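PDB 5DEC: GTP pyrophosphokinase YjbM from Bacillus subtilis, which makes the alarmones pppGpp and ppGpp by transferring pyrophosphate from ATP to the 3' position of GTP or GDP, working as a cooperative homotetramer. Local coordinates for residues D11-F16 with A58-K63; E25-K30 with K104-V109; E98-R103 with I147-L152. All coordinates share one frame; numbering follows the deposited sequence.

Interactions 1 and 2 share helix 11-38. Interaction 1 packs the N-terminal end of this helix against helix 57-66, which carries ATP-binding residues. Interaction 2 lies further along it, at residues that bind the allosteric alarmone. The centres of interactions 1 and 2 are about 23 Å apart, those of interactions 2 and 3 about 11 Å. Interactions 2 and 3 touch: Phe106 CE1 lies 3.6 Å from Leu100 O. Both pack against the same central sheet. The side chain of Leu100 in interaction 3 is about 4 Å from that of Leu31, another allosteric-site residue. Interaction 3 also includes Ile147, next to the inferred proton acceptor Glu146. Interactions 1 and 3 lie on opposite sides of the chain's centre.

Interaction 1 of 3, residues D11-F16 with A58-K63; sequences DKWERF and ASILEK. Unlike the reference sequence in segment 11-16: Asp11 (reference Lys), Lys12 (reference Gln).
Trp13 reaches out from helix 11-38 and sets the far end of its indole against Ile60 and Leu61 of helix 57-66. The six-membered ring does the touching. Its CZ2 lies 3.6 Å from Leu61 CD2, the shortest approach between the two segments. On the adjoining carbon, Trp13 CH2 meets Ile60 CG2 at 4.0 Å, and one carbon further on Trp13 CZ3 meets Ile60 CD1 at the same distance. Both isoleucine branches are used, CG2 on CH2 and CD1 on CZ3. The methyls come at the indole obliquely, and the contact is not a stack. Trp13 and Ile60 run past each other in opposite directions, while Leu61 lies at a slant to the indole. Ile60 holds CG2 anti to its backbone N and CG1 anti to its carbonyl carbon (chi1 -66°), which spreads the two branches along the indole. The side chains of Trp13 and Ile60 each leave the backbone toward the other helix. Leu61 starts off to one side, and its CD2 swings in. The backbones stay well apart, with 10.6 Å between the CA atoms of Trp13 and Ile60. An alanine here would probably leave a gap beside Ile60 and Leu61 and remove the apolar contact between these parts of the two helices. Trp13 also touches Ile74 in a nearby loop. Ser59 and Lys63 on the same short helix belong to the ATP site, and Lys63 pairs with the magnesium ligand Asp79. No hydrogen bond or charge pair joins the two segments, so what holds them together here is apolar contact.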
loop_
_atom_site.group_PDB
_atom_site.type_symbol
_atom_site.label_atom_id
_atom_site.label_comp_id
_atom_site.label_asym_id
_atom_site.label_seq_id
_atom_site.Cartn_x
_atom_site.Cartn_y
_atom_site.Cartn_z
ATOM N N ASP B 11 -3.272 -18.528 -18.818
ATOM C CA ASP B 11 -2.231 -17.989 -17.950
ATOM C C ASP B 11 -0.936 -17.751 -18.729
ATOM O O ASP B 11 0.041 -17.241 -18.179
ATOM C CB ASP B 11 -2.031 -18.848 -16.705
ATOM C CG ASP B 11 -2.923 -18.377 -15.557
ATOM O OD1 ASP B 11 -4.036 -17.880 -15.849
ATOM O OD2 ASP B 11 -2.511 -18.458 -14.380
ATOM N N LYS B 12 -0.913 -18.178 -19.992
ATOM C CA LYS B 12 0.148 -17.745 -20.891
ATOM C C LYS B 12 0.022 -16.226 -20.987
ATOM O O LYS B 12 1.017 -15.516 -21.116
ATOM C CB LYS B 12 0.040 -18.387 -22.274
ATOM C CG LYS B 12 0.383 -19.862 -22.311
ATOM C CD LYS B 12 0.672 -20.317 -23.731
ATOM C CE LYS B 12 0.872 -21.819 -23.783
ATOM N NZ LYS B 12 2.056 -22.229 -22.976
ATOM N N TRP B 13 -1.219 -15.743 -20.916
ATOM C CA TRP B 13 -1.508 -14.310 -20.907
ATOM C C TRP B 13 -0.981 -13.667 -19.643
ATOM O O TRP B 13 -0.319 -12.634 -19.688
ATOM C CB TRP B 13 -3.007 -14.034 -20.989
ATOM C CG TRP B 13 -3.532 -13.869 -22.356
ATOM C CD1 TRP B 13 -4.310 -14.743 -23.051
ATOM C CD2 TRP B 13 -3.313 -12.749 -23.216
ATOM N NE1 TRP B 13 -4.597 -14.231 -24.293
ATOM C CE2 TRP B 13 -3.994 -13.008 -24.418
ATOM C CE3 TRP B 13 -2.607 -11.549 -23.081
ATOM C CZ2 TRP B 13 -3.991 -12.111 -25.482
ATOM C CZ3 TRP B 13 -2.603 -10.662 -24.140
ATOM C CH2 TRP B 13 -3.290 -10.947 -25.324
ATOM N N GLU B 14 -1.284 -14.293 -18.512
ATOM C CA GLU B 14 -0.938 -13.725 -17.225
ATOM C C GLU B 14 0.569 -13.761 -17.036
ATOM O O GLU B 14 1.136 -12.908 -16.359
ATOM C CB GLU B 14 -1.650 -14.486 -16.102
ATOM C CG GLU B 14 -2.178 -13.619 -14.966
ATOM C CD GLU B 14 -3.154 -12.544 -15.418
ATOM O OE1 GLU B 14 -3.828 -12.722 -16.458
ATOM O OE2 GLU B 14 -3.255 -11.517 -14.716
ATOM N N ARG B 15 1.220 -14.716 -17.692
ATOM C CA ARG B 15 2.671 -14.772 -17.693
ATOM C C ARG B 15 3.236 -13.692 -18.628
ATOM O O ARG B 15 4.281 -13.111 -18.344
ATOM C CB ARG B 15 3.149 -16.188 -18.077
ATOM C CG ARG B 15 4.280 -16.284 -19.088
ATOM C CD ARG B 15 4.418 -17.719 -19.629
ATOM N NE ARG B 15 4.488 -18.708 -18.549
ATOM C CZ ARG B 15 3.721 -19.793 -18.463
ATOM N NH1 ARG B 15 2.825 -20.061 -19.407
ATOM N NH2 ARG B 15 3.859 -20.620 -17.433
ATOM N N PHE B 16 2.527 -13.408 -19.720
ATOM C CA PHE B 16 2.905 -12.344 -20.662
ATOM C C PHE B 16 2.809 -10.951 -20.028
ATOM O O PHE B 16 3.566 -10.047 -20.367
ATOM C CB PHE B 16 2.004 -12.402 -21.900
ATOM C CG PHE B 16 2.148 -11.224 -22.838
ATOM C CD1 PHE B 16 3.245 -11.114 -23.678
ATOM C CD2 PHE B 16 1.162 -10.250 -22.907
ATOM C CE1 PHE B 16 3.371 -10.039 -24.540
ATOM C CE2 PHE B 16 1.282 -9.176 -23.770
ATOM C CZ PHE B 16 2.388 -9.073 -24.588
ATOM N N ALA B 58 -9.097 -8.847 -22.306
ATOM C CA ALA B 58 -10.226 -8.568 -23.188
ATOM C C ALA B 58 -10.001 -7.274 -23.963
ATOM O O ALA B 58 -10.228 -7.204 -25.175
ATOM C CB ALA B 58 -11.520 -8.492 -22.391
ATOM N N SER B 59 -9.569 -6.242 -23.246
ATOM C CA SER B 59 -9.402 -4.932 -23.847
ATOM C C SER B 59 -8.199 -4.922 -24.784
ATOM O O SER B 59 -8.186 -4.179 -25.762
ATOM C CB SER B 59 -9.251 -3.864 -22.764
ATOM O OG SER B 59 -8.898 -2.616 -23.338
ATOM N N ILE B 60 -7.194 -5.749 -24.490
ATOM C CA ILE B 60 -6.048 -5.901 -25.386
ATOM C C ILE B 60 -6.502 -6.547 -26.692
ATOM O O ILE B 60 -6.200 -6.046 -27.777
ATOM C CB ILE B 60 -4.912 -6.757 -24.767
ATOM C CG1 ILE B 60 -4.292 -6.056 -23.558
ATOM C CG2 ILE B 60 -3.811 -6.990 -25.792
ATOM C CD1 ILE B 60 -3.229 -6.893 -22.856
ATOM N N LEU B 61 -7.211 -7.669 -26.575
ATOM C CA LEU B 61 -7.748 -8.383 -27.737
ATOM C C LEU B 61 -8.692 -7.502 -28.561
ATOM O O LEU B 61 -8.556 -7.423 -29.782
ATOM C CB LEU B 61 -8.457 -9.670 -27.302
ATOM C CG LEU B 61 -7.574 -10.785 -26.728
ATOM C CD1 LEU B 61 -8.418 -11.897 -26.120
ATOM C CD2 LEU B 61 -6.636 -11.348 -27.790
ATOM N N GLU B 62 -9.632 -6.835 -27.894
ATOM C CA GLU B 62 -10.588 -5.967 -28.587
ATOM C C GLU B 62 -9.942 -4.872 -29.413
ATOM O O GLU B 62 -10.303 -4.656 -30.572
ATOM C CB GLU B 62 -11.526 -5.297 -27.584
ATOM C CG GLU B 62 -12.655 -6.124 -27.033
ATOM C CD GLU B 62 -13.957 -5.891 -27.791
ATOM O OE1 GLU B 62 -14.056 -4.884 -28.529
ATOM O OE2 GLU B 62 -14.896 -6.697 -27.629
ATOM N N LYS B 63 -8.961 -4.202 -28.828
ATOM C CA LYS B 63 -8.263 -3.159 -29.551
ATOM C C LYS B 63 -7.380 -3.735 -30.658
ATOM O O LYS B 63 -7.199 -3.111 -31.704
ATOM C CB LYS B 63 -7.435 -2.321 -28.576
ATOM C CG LYS B 63 -6.348 -1.512 -29.244
ATOM C CD LYS B 63 -5.749 -0.481 -28.321
ATOM C CE LYS B 63 -4.564 0.192 -28.986
ATOM N NZ LYS B 63 -3.986 1.291 -28.165
#

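Interaction 2 of 3, residues E25-K30 with K104-V109; sequences EELKVK and KDFTVV
Lys30 and Asp105 form a salt bridge, and Leu27 packs on Phe106 beside it. Lys30 NZ donates to Asp105 OD2 at 2.7 Å. The oxygen accepts with its anti lone pair, the one away from OD1. The two side chains approach from opposite directions. The lysine chain is extended until its last torsion, where it bends (chi4 -71°). This bend turns NZ toward the oxygen. CD and CE also lie beside it, with Lys30 CD 3.3 Å from Asp105 OD2. In the apolar half, Leu27 CD2 meets Phe106 CE2 at 3.8 Å, obliquely to the ring. Further out, Arg103 NH2 forms a salt bridge with the same Asp105 OD2. Phe106 packs on Leu100 of helix 90-102 and on Val130 of strand 126-136, and Leu27 rests on Leu83 and Val145 of the sheet. Lys30 NZ also forms a salt bridge with Glu26 of a second subunit. Lys30 is a residue of the allosteric alarmone site, whose ligand is shared by two subunits. The buried ammonium thus has acidic partners in both chains, which would be expected to favour its charged form. This links the loop before strand 107-113, helix 11-38 and the subunit interface through one lysine.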
loop_
_atom_site.group_PDB
_atom_site.type_symbol
_atom_site.label_atom_id
_atom_site.label_comp_id
_atom_site.label_asym_id
_atom_site.label_seq_id
_atom_site.Cartn_x
_atom_site.Cartn_y
_atom_site.Cartn_z
ATOM N N GLU B 25 4.293 -0.904 -11.559
ATOM C CA GLU B 25 4.510 -0.679 -10.119
ATOM C C GLU B 25 5.811 0.085 -9.829
ATOM O O GLU B 25 5.891 0.894 -8.874
ATOM C CB GLU B 25 4.531 -2.005 -9.341
ATOM C CG GLU B 25 3.187 -2.733 -9.305
ATOM C CD GLU B 25 2.017 -1.822 -8.932
ATOM O OE1 GLU B 25 2.094 -1.088 -7.929
ATOM O OE2 GLU B 25 1.004 -1.847 -9.651
ATOM N N GLU B 26 6.854 -0.198 -10.603
ATOM C CA GLU B 26 8.125 0.501 -10.396
ATOM C C GLU B 26 7.985 1.974 -10.754
ATOM O O GLU B 26 8.420 2.839 -10.012
ATOM C CB GLU B 26 9.244 -0.155 -11.206
ATOM C CG GLU B 26 9.604 -1.555 -10.657
ATOM C CD GLU B 26 10.798 -2.208 -11.333
ATOM O OE1 GLU B 26 11.570 -1.506 -12.030
ATOM O OE2 GLU B 26 10.960 -3.440 -11.155
ATOM N N LEU B 27 7.353 2.254 -11.885
ATOM C CA LEU B 27 7.155 3.625 -12.322
ATOM C C LEU B 27 6.195 4.390 -11.419
ATOM O O LEU B 27 6.352 5.593 -11.237
ATOM C CB LEU B 27 6.665 3.650 -13.768
ATOM C CG LEU B 27 7.779 3.423 -14.789
ATOM C CD1 LEU B 27 7.168 3.143 -16.160
ATOM C CD2 LEU B 27 8.711 4.631 -14.848
ATOM N N LYS B 28 5.197 3.715 -10.852
ATOM C CA LYS B 28 4.318 4.401 -9.894
ATOM C C LYS B 28 5.081 4.942 -8.698
ATOM O O LYS B 28 4.904 6.097 -8.312
ATOM C CB LYS B 28 3.201 3.468 -9.398
ATOM C CG LYS B 28 2.022 3.433 -10.370
ATOM C CD LYS B 28 1.093 2.255 -10.111
ATOM C CE LYS B 28 0.459 2.289 -8.745
ATOM N NZ LYS B 28 -0.514 1.156 -8.655
ATOM N N VAL B 29 5.931 4.112 -8.097
ATOM C CA VAL B 29 6.658 4.565 -6.921
ATOM C C VAL B 29 7.641 5.680 -7.283
ATOM O O VAL B 29 7.839 6.644 -6.516
ATOM C CB VAL B 29 7.411 3.394 -6.241
ATOM C CG1 VAL B 29 8.314 3.909 -5.110
ATOM C CG2 VAL B 29 6.418 2.426 -5.716
ATOM N N LYS B 30 8.269 5.536 -8.449
ATOM C CA LYS B 30 9.188 6.566 -8.932
ATOM C C LYS B 30 8.471 7.903 -9.105
ATOM O O LYS B 30 8.883 8.909 -8.560
ATOM C CB LYS B 30 9.827 6.132 -10.254
ATOM C CG LYS B 30 10.978 5.095 -10.066
ATOM C CD LYS B 30 11.344 4.440 -11.388
ATOM C CE LYS B 30 12.533 3.456 -11.255
ATOM N NZ LYS B 30 13.791 4.200 -11.014
ATOM N N LYS B 104 16.953 9.492 -16.538
ATOM C CA LYS B 104 17.841 8.549 -17.190
ATOM C C LYS B 104 17.488 7.096 -16.883
ATOM O O LYS B 104 18.194 6.200 -17.325
ATOM C CB LYS B 104 19.295 8.818 -16.796
ATOM C CG LYS B 104 19.835 10.161 -17.287
ATOM C CD LYS B 104 21.356 10.174 -17.197
ATOM C CE LYS B 104 21.963 11.307 -18.000
ATOM N NZ LYS B 104 21.517 12.631 -17.504
ATOM N N ASP B 105 16.398 6.850 -16.155
ATOM C CA ASP B 105 16.031 5.465 -15.848
ATOM C C ASP B 105 15.032 4.895 -16.857
ATOM O O ASP B 105 14.536 3.779 -16.695
ATOM C CB ASP B 105 15.496 5.320 -14.412
ATOM C CG ASP B 105 14.373 6.287 -14.075
ATOM O OD1 ASP B 105 14.158 7.285 -14.800
ATOM O OD2 ASP B 105 13.712 6.039 -13.044
ATOM N N PHE B 106 14.766 5.663 -17.909
ATOM C CA PHE B 106 14.081 5.154 -19.096
ATOM C C PHE B 106 14.378 6.094 -20.251
ATOM O O PHE B 106 15.065 7.099 -20.072
ATOM C CB PHE B 106 12.556 4.993 -18.872
ATOM C CG PHE B 106 11.865 6.219 -18.320
ATOM C CD1 PHE B 106 11.687 7.352 -19.104
ATOM C CD2 PHE B 106 11.338 6.215 -17.030
ATOM C CE1 PHE B 106 11.039 8.478 -18.614
ATOM C CE2 PHE B 106 10.683 7.350 -16.525
ATOM C CZ PHE B 106 10.533 8.480 -17.329
ATOM N N THR B 107 13.879 5.770 -21.439
ATOM C CA THR B 107 14.008 6.665 -22.574
ATOM C C THR B 107 12.645 6.920 -23.215
ATOM O O THR B 107 11.835 6.008 -23.361
ATOM C CB THR B 107 14.990 6.109 -23.639
ATOM O OG1 THR B 107 14.478 4.888 -24.186
ATOM C CG2 THR B 107 16.363 5.850 -23.025
ATOM N N VAL B 108 12.403 8.168 -23.594
ATOM C CA VAL B 108 11.166 8.542 -24.262
ATOM C C VAL B 108 11.276 8.213 -25.747
ATOM O O VAL B 108 12.241 8.600 -26.398
ATOM C CB VAL B 108 10.851 10.035 -24.050
ATOM C CG1 VAL B 108 9.606 10.446 -24.828
ATOM C CG2 VAL B 108 10.709 10.340 -22.529
ATOM N N VAL B 109 10.314 7.460 -26.270
ATOM C CA VAL B 109 10.374 7.025 -27.668
ATOM C C VAL B 109 9.261 7.597 -28.531
ATOM O O VAL B 109 9.311 7.487 -29.756
ATOM C CB VAL B 109 10.344 5.479 -27.786
ATOM C CG1 VAL B 109 11.611 4.886 -27.192
ATOM C CG2 VAL B 109 9.104 4.910 -27.109
#

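Interaction 3 of 3, residues E98-R103 with I147-L152; sequences EMLFAR and IQIRTL
This is a buried, purely apolar contact between helix 90-102 and the central strand 139-151, in the layer between helix and sheet. Leu100 carries it from the helix side. A single methyl, CD1, meets two isoleucines of the strand. It lies 4.0 Å from Ile149 CD1 and 4.1 Å from Ile147 CG2. In both pairs the side chains reach toward each other, tip to tip. The two isoleucines use different branches. Ile149 extends its long arm, with CG1 anti to the carbonyl carbon (chi1 -43°) and chi2 174°. Ile147 offers the shorter CG2 methyl. In Leu100, Ile147 and Ile149 alike, CB already points to the facing segment. The backbones remain separate, with 9.6 Å between the CA atoms of Leu100 and Ile147.

The alternation of the strand decides which residues face the helix. Ile147 and Ile149 point to it, whereas Gln148 between them points away. The strand is the middle one of the five-stranded mixed sheet in the nucleotidyltransferase-like synthetase domain of the RelA/SpoT family. The flanking strands add to the same apolar layer, where Leu100 also touches Ile85 and Leu128. Ile149 touches Ile93 and Val96 of helix 90-102. From helix 11-38, Leu31 packs on Leu100. The other face of the strand is polar. There Gln148 OE1 accepts two weak bonds from Arg150, at 3.1 Å from NE and 3.0 Å from NH2. Gln148 NE2 is hydrogen-bonded to OE1 of Glu146, the inferred proton acceptor.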
loop_
_atom_site.group_PDB
_atom_site.type_symbol
_atom_site.label_atom_id
_atom_site.label_comp_id
_atom_site.label_asym_id
_atom_site.label_seq_id
_atom_site.Cartn_x
_atom_site.Cartn_y
_atom_site.Cartn_z
ATOM N N GLU B 98 9.025 18.004 -18.896
ATOM C CA GLU B 98 10.457 18.257 -18.885
ATOM C C GLU B 98 11.177 17.393 -17.878
ATOM O O GLU B 98 12.295 16.937 -18.143
ATOM C CB GLU B 98 10.720 19.743 -18.644
ATOM C CG GLU B 98 10.377 20.534 -19.884
ATOM C CD GLU B 98 10.401 22.039 -19.685
ATOM O OE1 GLU B 98 10.597 22.496 -18.536
ATOM O OE2 GLU B 98 10.245 22.761 -20.697
ATOM N N MET B 99 10.554 17.149 -16.729
ATOM C CA MET B 99 11.132 16.207 -15.789
ATOM C C MET B 99 11.274 14.826 -16.420
ATOM O O MET B 99 12.319 14.180 -16.268
ATOM C CB MET B 99 10.273 16.099 -14.508
ATOM C CG MET B 99 10.389 17.327 -13.628
ATOM S SD MET B 99 9.498 17.158 -12.070
ATOM C CE MET B 99 7.809 17.041 -12.614
ATOM N N LEU B 100 10.239 14.369 -17.125
ATOM C CA LEU B 100 10.266 13.011 -17.681
ATOM C C LEU B 100 11.328 12.895 -18.776
ATOM O O LEU B 100 12.016 11.882 -18.883
ATOM C CB LEU B 100 8.896 12.610 -18.238
ATOM C CG LEU B 100 7.771 12.511 -17.183
ATOM C CD1 LEU B 100 6.462 12.132 -17.818
ATOM C CD2 LEU B 100 8.115 11.477 -16.146
ATOM N N PHE B 101 11.457 13.938 -19.584
ATOM C CA PHE B 101 12.453 13.929 -20.651
ATOM C C PHE B 101 13.886 13.870 -20.108
ATOM O O PHE B 101 14.784 13.350 -20.772
ATOM C CB PHE B 101 12.256 15.154 -21.542
ATOM C CG PHE B 101 11.238 14.941 -22.635
ATOM C CD1 PHE B 101 11.561 14.197 -23.758
ATOM C CD2 PHE B 101 9.974 15.476 -22.544
ATOM C CE1 PHE B 101 10.636 13.992 -24.770
ATOM C CE2 PHE B 101 9.040 15.279 -23.552
ATOM C CZ PHE B 101 9.372 14.535 -24.664
ATOM N N ALA B 102 14.090 14.366 -18.892
ATOM C CA ALA B 102 15.419 14.400 -18.273
ATOM C C ALA B 102 15.793 13.128 -17.504
ATOM O O ALA B 102 16.953 12.936 -17.142
ATOM C CB ALA B 102 15.517 15.598 -17.339
ATOM N N ARG B 103 14.822 12.265 -17.229
ATOM C CA ARG B 103 15.127 11.084 -16.435
ATOM C C ARG B 103 16.004 10.111 -17.226
ATOM O O ARG B 103 15.815 9.909 -18.425
ATOM C CB ARG B 103 13.832 10.393 -15.976
ATOM C CG ARG B 103 13.062 11.160 -14.895
ATOM C CD ARG B 103 11.849 10.350 -14.426
ATOM N NE ARG B 103 12.260 9.195 -13.630
ATOM C CZ ARG B 103 12.274 9.180 -12.303
ATOM N NH1 ARG B 103 11.877 10.247 -11.623
ATOM N NH2 ARG B 103 12.642 8.082 -11.658
ATOM N N ILE B 147 2.571 6.995 -20.850
ATOM C CA ILE B 147 2.368 7.904 -19.729
ATOM C C ILE B 147 1.525 9.078 -20.233
ATOM O O ILE B 147 1.923 9.762 -21.170
ATOM C CB ILE B 147 3.680 8.462 -19.164
ATOM C CG1 ILE B 147 4.634 7.342 -18.737
ATOM C CG2 ILE B 147 3.376 9.410 -17.980
ATOM C CD1 ILE B 147 5.940 7.854 -18.165
ATOM N N GLN B 148 0.353 9.289 -19.651
ATOM C CA GLN B 148 -0.444 10.476 -19.986
ATOM C C GLN B 148 -0.347 11.514 -18.882
ATOM O O GLN B 148 -0.239 11.165 -17.709
ATOM C CB GLN B 148 -1.909 10.132 -20.219
ATOM C CG GLN B 148 -2.168 9.087 -21.286
ATOM C CD GLN B 148 -3.645 9.029 -21.658
ATOM O OE1 GLN B 148 -4.373 10.014 -21.501
ATOM N NE2 GLN B 148 -4.103 7.864 -22.094
ATOM N N ILE B 149 -0.336 12.792 -19.260
ATOM C CA ILE B 149 -0.305 13.868 -18.285
ATOM C C ILE B 149 -1.571 14.728 -18.505
ATOM O O ILE B 149 -1.833 15.148 -19.622
ATOM C CB ILE B 149 0.960 14.710 -18.431
ATOM C CG1 ILE B 149 2.184 13.788 -18.646
ATOM C CG2 ILE B 149 1.152 15.646 -17.203
ATOM C CD1 ILE B 149 3.454 14.564 -18.937
ATOM N N ARG B 150 -2.336 14.966 -17.445
ATOM C CA ARG B 150 -3.639 15.626 -17.550
ATOM C C ARG B 150 -3.857 16.553 -16.390
ATOM O O ARG B 150 -3.387 16.271 -15.300
ATOM C CB ARG B 150 -4.779 14.595 -17.538
ATOM C CG ARG B 150 -4.747 13.528 -18.602
ATOM C CD ARG B 150 -5.809 12.489 -18.295
ATOM N NE ARG B 150 -6.065 11.600 -19.416
ATOM C CZ ARG B 150 -6.975 10.638 -19.401
ATOM N NH1 ARG B 150 -7.716 10.450 -18.317
ATOM N NH2 ARG B 150 -7.165 9.887 -20.476
ATOM N N THR B 151 -4.616 17.630 -16.579
ATOM C CA THR B 151 -5.107 18.342 -15.404
ATOM C C THR B 151 -6.206 17.512 -14.773
ATOM O O THR B 151 -6.725 16.582 -15.396
ATOM C CB THR B 151 -5.659 19.760 -15.712
ATOM O OG1 THR B 151 -6.749 19.650 -16.634
ATOM C CG2 THR B 151 -4.578 20.657 -16.328
ATOM N N LEU B 152 -6.549 17.850 -13.535
ATOM C CA LEU B 152 -7.644 17.218 -12.825
ATOM C C LEU B 152 -8.955 17.294 -13.626
ATOM O O LEU B 152 -9.703 16.317 -13.707
ATOM C CB LEU B 152 -7.822 17.872 -11.446
ATOM C CG LEU B 152 -6.652 17.715 -10.454
ATOM C CD1 LEU B 152 -6.799 18.617 -9.212
ATOM C CD2 LEU B 152 -6.509 16.265 -10.039
#